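Local coordinates for protein polyhedrin (Antheraea mylitta cypovirus 4, PDB 5A9C) that packs into the crystalline polyhedra of an insect cypovirus, the occlusion bodies that probably shelter embedded virus particles outside the host, at residues Tyr46-Phe54 and Leu66-Gly74. Numbering follows the deposited sequence.
Sequences YPSGRYKAF and LNWRELLEG. Residue 74 of segment 66-74 comes from a tag, linker or insertion.
E73 reaches back from the loop after strand 61-66 to the type I beta turn Y46-G49, the hairpin connection between strands 38-45 and 51-58 in the main antiparallel sheet of this base-domain-deleted polyhedrin. Its CB lies over one face of the Y46 ring, 3.7 Å from the centroid, a CH-pi contact. With CG anti to the backbone N (chi1 179°) and the chain extended beyond, the carboxylate is carried back past the ring, its plane 19° from the ring's, and CD comes 4.0 Å from Y46 CB. At the tip OE1 is hydrogen-bonded to S75 OG, while OE2 takes the S48 hydroxyl through its syn lone pair, OG to OE2 2.6 Å. Serine suits this place because the same OG accepts from R50 N, closing an ST turn; R50 lays its aliphatic CB, CG and CD against OE2. Tyrosine offers both a flat face and a donor: Y46 OH hydrogen-bonds to L71 O (2.5 Å) from above the carbonyl plane. F54 packs a ring face on L66 CD2, with E70 O at its edge. Between the aromatics, K52's long chain bends at chi3 (68°), and NZ hydrogen-bonds to E70 O (3.2 Å) and, nearly in line with the C=O bond, L72 O (2.7 Å).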
ATOM      1  N   TYR A  46     -26.026  -4.204   2.647  1.00 21.75           N
ATOM      2  CA  TYR A  46     -26.434  -4.057   4.040  1.00 23.09           C
ATOM      3  C   TYR A  46     -27.929  -4.294   4.203  1.00 28.83           C
ATOM      4  O   TYR A  46     -28.697  -4.104   3.260  1.00 25.61           O
ATOM      5  CB  TYR A  46     -26.044  -2.673   4.571  1.00 21.25           C
ATOM      6  CG  TYR A  46     -24.567  -2.386   4.441  1.00 19.57           C
ATOM      7  CD1 TYR A  46     -23.669  -2.814   5.409  1.00 22.29           C
ATOM      8  CD2 TYR A  46     -24.070  -1.702   3.342  1.00 21.11           C
ATOM      9  CE1 TYR A  46     -22.320  -2.561   5.290  1.00 21.38           C
ATOM     10  CE2 TYR A  46     -22.721  -1.445   3.214  1.00 24.69           C
ATOM     11  CZ  TYR A  46     -21.850  -1.879   4.189  1.00 23.54           C
ATOM     12  OH  TYR A  46     -20.503  -1.626   4.065  1.00 20.86           O
ATOM     13  N   PRO A  47     -28.343  -4.723   5.405  1.00 30.75           N
ATOM     14  CA  PRO A  47     -29.749  -4.985   5.734  1.00 33.90           C
ATOM     15  C   PRO A  47     -30.635  -3.777   5.446  1.00 25.88           C
ATOM     16  O   PRO A  47     -31.819  -3.932   5.152  1.00 29.21           O
ATOM     17  CB  PRO A  47     -29.705  -5.252   7.242  1.00 34.35           C
ATOM     18  CG  PRO A  47     -28.331  -5.770   7.488  1.00 31.17           C
ATOM     19  CD  PRO A  47     -27.443  -5.029   6.531  1.00 29.81           C
ATOM     20  N   SER A  48     -30.053  -2.586   5.537  1.00 25.79           N
ATOM     21  CA  SER A  48     -30.780  -1.347   5.292  1.00 35.91           C
ATOM     22  C   SER A  48     -31.272  -1.255   3.850  1.00 35.91           C
ATOM     23  O   SER A  48     -32.186  -0.490   3.545  1.00 35.13           O
ATOM     24  CB  SER A  48     -29.885  -0.148   5.600  1.00 27.85           C
ATOM     25  OG  SER A  48     -28.722  -0.172   4.787  1.00 28.96           O
ATOM     26  N   GLY A  49     -30.658  -2.034   2.968  1.00 27.22           N
ATOM     27  CA  GLY A  49     -30.951  -1.954   1.549  1.00 26.26           C
ATOM     28  C   GLY A  49     -29.910  -1.112   0.835  1.00 22.69           C
ATOM     29  O   GLY A  49     -29.868  -1.063  -0.396  1.00 27.39           O
ATOM     30  N   ARG A  50     -29.067  -0.448   1.619  1.00 22.99           N
ATOM     31  CA  ARG A  50     -27.979   0.355   1.077  1.00 19.17           C
ATOM     32  C   ARG A  50     -26.805  -0.538   0.694  1.00 18.87           C
ATOM     33  O   ARG A  50     -26.699  -1.670   1.159  1.00 20.63           O
ATOM     34  CB  ARG A  50     -27.519   1.393   2.103  1.00 27.55           C
ATOM     35  CG  ARG A  50     -28.631   2.284   2.626  1.00 29.92           C
ATOM     36  CD  ARG A  50     -28.084   3.364   3.544  1.00 32.47           C
ATOM     37  NE  ARG A  50     -28.586   4.680   3.167  1.00 61.75           N
ATOM     38  CZ  ARG A  50     -27.943   5.523   2.365  1.00 62.07           C
ATOM     39  NH1 ARG A  50     -26.762   5.192   1.858  1.00 53.61           N
ATOM     40  NH2 ARG A  50     -28.481   6.700   2.072  1.00 54.02           N
ATOM     41  N   TYR A  51     -25.933  -0.015  -0.163  1.00 21.67           N
ATOM     42  CA  TYR A  51     -24.729  -0.717  -0.591  1.00 22.90           C
ATOM     43  C   TYR A  51     -23.523   0.201  -0.467  1.00 21.40           C
ATOM     44  O   TYR A  51     -23.652   1.425  -0.522  1.00 19.72           O
ATOM     45  CB  TYR A  51     -24.845  -1.158  -2.054  1.00 21.14           C
ATOM     46  CG  TYR A  51     -25.728  -2.362  -2.308  1.00 18.33           C
ATOM     47  CD1 TYR A  51     -27.114  -2.263  -2.240  1.00 16.80           C
ATOM     48  CD2 TYR A  51     -25.175  -3.594  -2.642  1.00 21.59           C
ATOM     49  CE1 TYR A  51     -27.922  -3.360  -2.483  1.00 24.04           C
ATOM     50  CE2 TYR A  51     -25.978  -4.698  -2.892  1.00 17.84           C
ATOM     51  CZ  TYR A  51     -27.349  -4.576  -2.808  1.00 21.87           C
ATOM     52  OH  TYR A  51     -28.149  -5.670  -3.051  1.00 20.91           O
ATOM     53  N   LYS A  52     -22.348  -0.393  -0.302  1.00 22.52           N
ATOM     54  CA  LYS A  52     -21.103   0.355  -0.404  1.00 22.57           C
ATOM     55  C   LYS A  52     -20.158  -0.374  -1.346  1.00 27.30           C
ATOM     56  O   LYS A  52     -19.964  -1.584  -1.231  1.00 25.43           O
ATOM     57  CB  LYS A  52     -20.449   0.555   0.964  1.00 22.53           C
ATOM     58  CG  LYS A  52     -19.208   1.435   0.906  1.00 22.54           C
ATOM     59  CD  LYS A  52     -18.900   2.094   2.242  1.00 34.99           C
ATOM     60  CE  LYS A  52     -18.467   1.088   3.293  1.00 35.51           C
ATOM     61  NZ  LYS A  52     -18.169   1.757   4.598  1.00 30.76           N
ATOM     62  N   ALA A  53     -19.579   0.364  -2.284  1.00 21.58           N
ATOM     63  CA  ALA A  53     -18.723  -0.240  -3.292  1.00 18.05           C
ATOM     64  C   ALA A  53     -17.263   0.149  -3.105  1.00 26.90           C
ATOM     65  O   ALA A  53     -16.942   1.319  -2.895  1.00 21.34           O
ATOM     66  CB  ALA A  53     -19.200   0.143  -4.690  1.00 17.63           C
ATOM     67  N   PHE A  54     -16.388  -0.849  -3.161  1.00 18.62           N
ATOM     68  CA  PHE A  54     -14.952  -0.619  -3.210  1.00 17.46           C
ATOM     69  C   PHE A  54     -14.479  -0.904  -4.629  1.00 23.94           C
ATOM     70  O   PHE A  54     -14.364  -2.060  -5.040  1.00 16.55           O
ATOM     71  CB  PHE A  54     -14.228  -1.501  -2.193  1.00 16.20           C
ATOM     72  CG  PHE A  54     -14.693  -1.289  -0.781  1.00 14.27           C
ATOM     73  CD1 PHE A  54     -15.806  -1.958  -0.297  1.00 17.06           C
ATOM     74  CD2 PHE A  54     -14.042  -0.395   0.053  1.00 20.66           C
ATOM     75  CE1 PHE A  54     -16.247  -1.755   0.996  1.00 16.94           C
ATOM     76  CE2 PHE A  54     -14.479  -0.188   1.346  1.00 17.18           C
ATOM     77  CZ  PHE A  54     -15.582  -0.868   1.818  1.00 20.34           C
ATOM     78  N   LEU A  66     -10.008  -6.056   2.872  1.00 20.76           N
ATOM     79  CA  LEU A  66     -10.953  -5.142   3.487  1.00 24.07           C
ATOM     80  C   LEU A  66     -11.147  -5.540   4.942  1.00 24.06           C
ATOM     81  O   LEU A  66     -11.636  -6.632   5.233  1.00 18.99           O
ATOM     82  CB  LEU A  66     -12.284  -5.170   2.730  1.00 14.98           C
ATOM     83  CG  LEU A  66     -12.185  -4.692   1.275  1.00 21.95           C
ATOM     84  CD1 LEU A  66     -13.457  -5.005   0.495  1.00 21.87           C
ATOM     85  CD2 LEU A  66     -11.855  -3.202   1.214  1.00 22.27           C
ATOM     86  N   ASN A  67     -10.742  -4.665   5.857  1.00 21.09           N
ATOM     87  CA  ASN A  67     -10.876  -4.956   7.279  1.00 21.89           C
ATOM     88  C   ASN A  67     -12.311  -4.749   7.748  1.00 22.95           C
ATOM     89  O   ASN A  67     -13.129  -4.167   7.030  1.00 17.82           O
ATOM     90  CB  ASN A  67      -9.904  -4.115   8.114  1.00 23.18           C
ATOM     91  CG  ASN A  67     -10.182  -2.631   8.012  1.00 23.83           C
ATOM     92  OD1 ASN A  67     -11.254  -2.166   8.388  1.00 29.34           O
ATOM     93  ND2 ASN A  67      -9.211  -1.879   7.507  1.00 31.69           N
ATOM     94  N   TRP A  68     -12.614  -5.225   8.950  1.00 19.71           N
ATOM     95  CA  TRP A  68     -13.991  -5.243   9.430  1.00 19.39           C
ATOM     96  C   TRP A  68     -14.578  -3.845   9.626  1.00 25.82           C
ATOM     97  O   TRP A  68     -15.786  -3.649   9.487  1.00 26.66           O
ATOM     98  CB  TRP A  68     -14.110  -6.069  10.718  1.00 33.79           C
ATOM     99  CG  TRP A  68     -13.471  -5.437  11.913  1.00 33.97           C
ATOM    100  CD1 TRP A  68     -12.174  -5.569  12.317  1.00 57.06           C
ATOM    101  CD2 TRP A  68     -14.103  -4.574  12.865  1.00 43.36           C
ATOM    102  NE1 TRP A  68     -11.959  -4.839  13.462  1.00 50.45           N
ATOM    103  CE2 TRP A  68     -13.127  -4.219  13.818  1.00 49.22           C
ATOM    104  CE3 TRP A  68     -15.398  -4.067  13.004  1.00 35.53           C
ATOM    105  CZ2 TRP A  68     -13.407  -3.379  14.896  1.00 59.34           C
ATOM    106  CZ3 TRP A  68     -15.675  -3.233  14.073  1.00 52.36           C
ATOM    107  CH2 TRP A  68     -14.683  -2.897  15.004  1.00 45.33           C
ATOM    108  N   ARG A  69     -13.729  -2.874   9.939  1.00 24.34           N
ATOM    109  CA  ARG A  69     -14.209  -1.512  10.152  1.00 25.24           C
ATOM    110  C   ARG A  69     -14.501  -0.814   8.824  1.00 28.01           C
ATOM    111  O   ARG A  69     -15.430  -0.013   8.727  1.00 30.39           O
ATOM    112  CB  ARG A  69     -13.228  -0.706  11.017  1.00 27.27           C
ATOM    113  CG  ARG A  69     -11.894  -0.392  10.360  1.00 52.30           C
ATOM    114  CD  ARG A  69     -10.828  -0.047  11.395  1.00 79.91           C
ATOM    115  NE  ARG A  69     -10.307  -1.234  12.071  1.00 82.83           N
ATOM    116  CZ  ARG A  69      -9.066  -1.696  11.931  1.00 47.23           C
ATOM    117  NH1 ARG A  69      -8.204  -1.064  11.148  1.00 49.14           N
ATOM    118  NH2 ARG A  69      -8.685  -2.782  12.588  1.00 32.30           N
ATOM    119  N   GLU A  70     -13.713  -1.132   7.801  1.00 26.21           N
ATOM    120  CA  GLU A  70     -13.961  -0.615   6.458  1.00 26.44           C
ATOM    121  C   GLU A  70     -15.286  -1.134   5.908  1.00 25.92           C
ATOM    122  O   GLU A  70     -15.969  -0.444   5.150  1.00 26.87           O
ATOM    123  CB  GLU A  70     -12.828  -1.012   5.508  1.00 21.49           C
ATOM    124  CG  GLU A  70     -11.510  -0.300   5.750  1.00 42.67           C
ATOM    125  CD  GLU A  70     -10.434  -0.733   4.770  1.00 49.32           C
ATOM    126  OE1 GLU A  70     -10.112  -1.938   4.735  1.00 38.05           O
ATOM    127  OE2 GLU A  70      -9.913   0.133   4.034  1.00 42.34           O
ATOM    128  N   LEU A  71     -15.641  -2.355   6.293  1.00 23.39           N
ATOM    129  CA  LEU A  71     -16.832  -3.017   5.768  1.00 21.22           C
ATOM    130  C   LEU A  71     -18.118  -2.522   6.424  1.00 26.73           C
ATOM    131  O   LEU A  71     -19.213  -2.787   5.932  1.00 23.69           O
ATOM    132  CB  LEU A  71     -16.715  -4.534   5.929  1.00 20.04           C
ATOM    133  CG  LEU A  71     -15.758  -5.269   4.987  1.00 24.49           C
ATOM    134  CD1 LEU A  71     -15.592  -6.716   5.417  1.00 22.58           C
ATOM    135  CD2 LEU A  71     -16.259  -5.197   3.551  1.00 23.72           C
ATOM    136  N   LEU A  72     -17.986  -1.805   7.535  1.00 25.83           N
ATOM    137  CA  LEU A  72     -19.154  -1.305   8.251  1.00 20.29           C
ATOM    138  C   LEU A  72     -19.890  -0.220   7.477  1.00 24.55           C
ATOM    139  O   LEU A  72     -19.278   0.578   6.765  1.00 29.90           O
ATOM    140  CB  LEU A  72     -18.763  -0.768   9.629  1.00 20.49           C
ATOM    141  CG  LEU A  72     -18.383  -1.778  10.713  1.00 32.14           C
ATOM    142  CD1 LEU A  72     -17.849  -1.052  11.936  1.00 28.18           C
ATOM    143  CD2 LEU A  72     -19.570  -2.650  11.083  1.00 32.67           C
ATOM    144  N   GLU A  73     -21.208  -0.197   7.632  1.00 32.51           N
ATOM    145  CA  GLU A  73     -22.041   0.869   7.094  1.00 31.50           C
ATOM    146  C   GLU A  73     -21.934   2.096   7.999  1.00 38.15           C
ATOM    147  O   GLU A  73     -21.504   1.991   9.147  1.00 36.47           O
ATOM    148  CB  GLU A  73     -23.494   0.395   7.015  1.00 30.94           C
ATOM    149  CG  GLU A  73     -24.477   1.420   6.485  1.00 37.76           C
ATOM    150  CD  GLU A  73     -25.878   0.860   6.346  1.00 29.48           C
ATOM    151  OE1 GLU A  73     -26.399   0.299   7.335  1.00 42.87           O
ATOM    152  OE2 GLU A  73     -26.461   0.977   5.250  1.00 35.19           O
ATOM    153  N   GLY A  74     -22.319   3.259   7.481  1.00 46.55           N
ATOM    154  CA  GLY A  74     -22.292   4.480   8.267  1.00 41.82           C
ATOM    155  C   GLY A  74     -23.007   4.321   9.596  1.00 46.68           C
ATOM    156  O   GLY A  74     -22.543   4.812  10.626  1.00 52.96           O
TER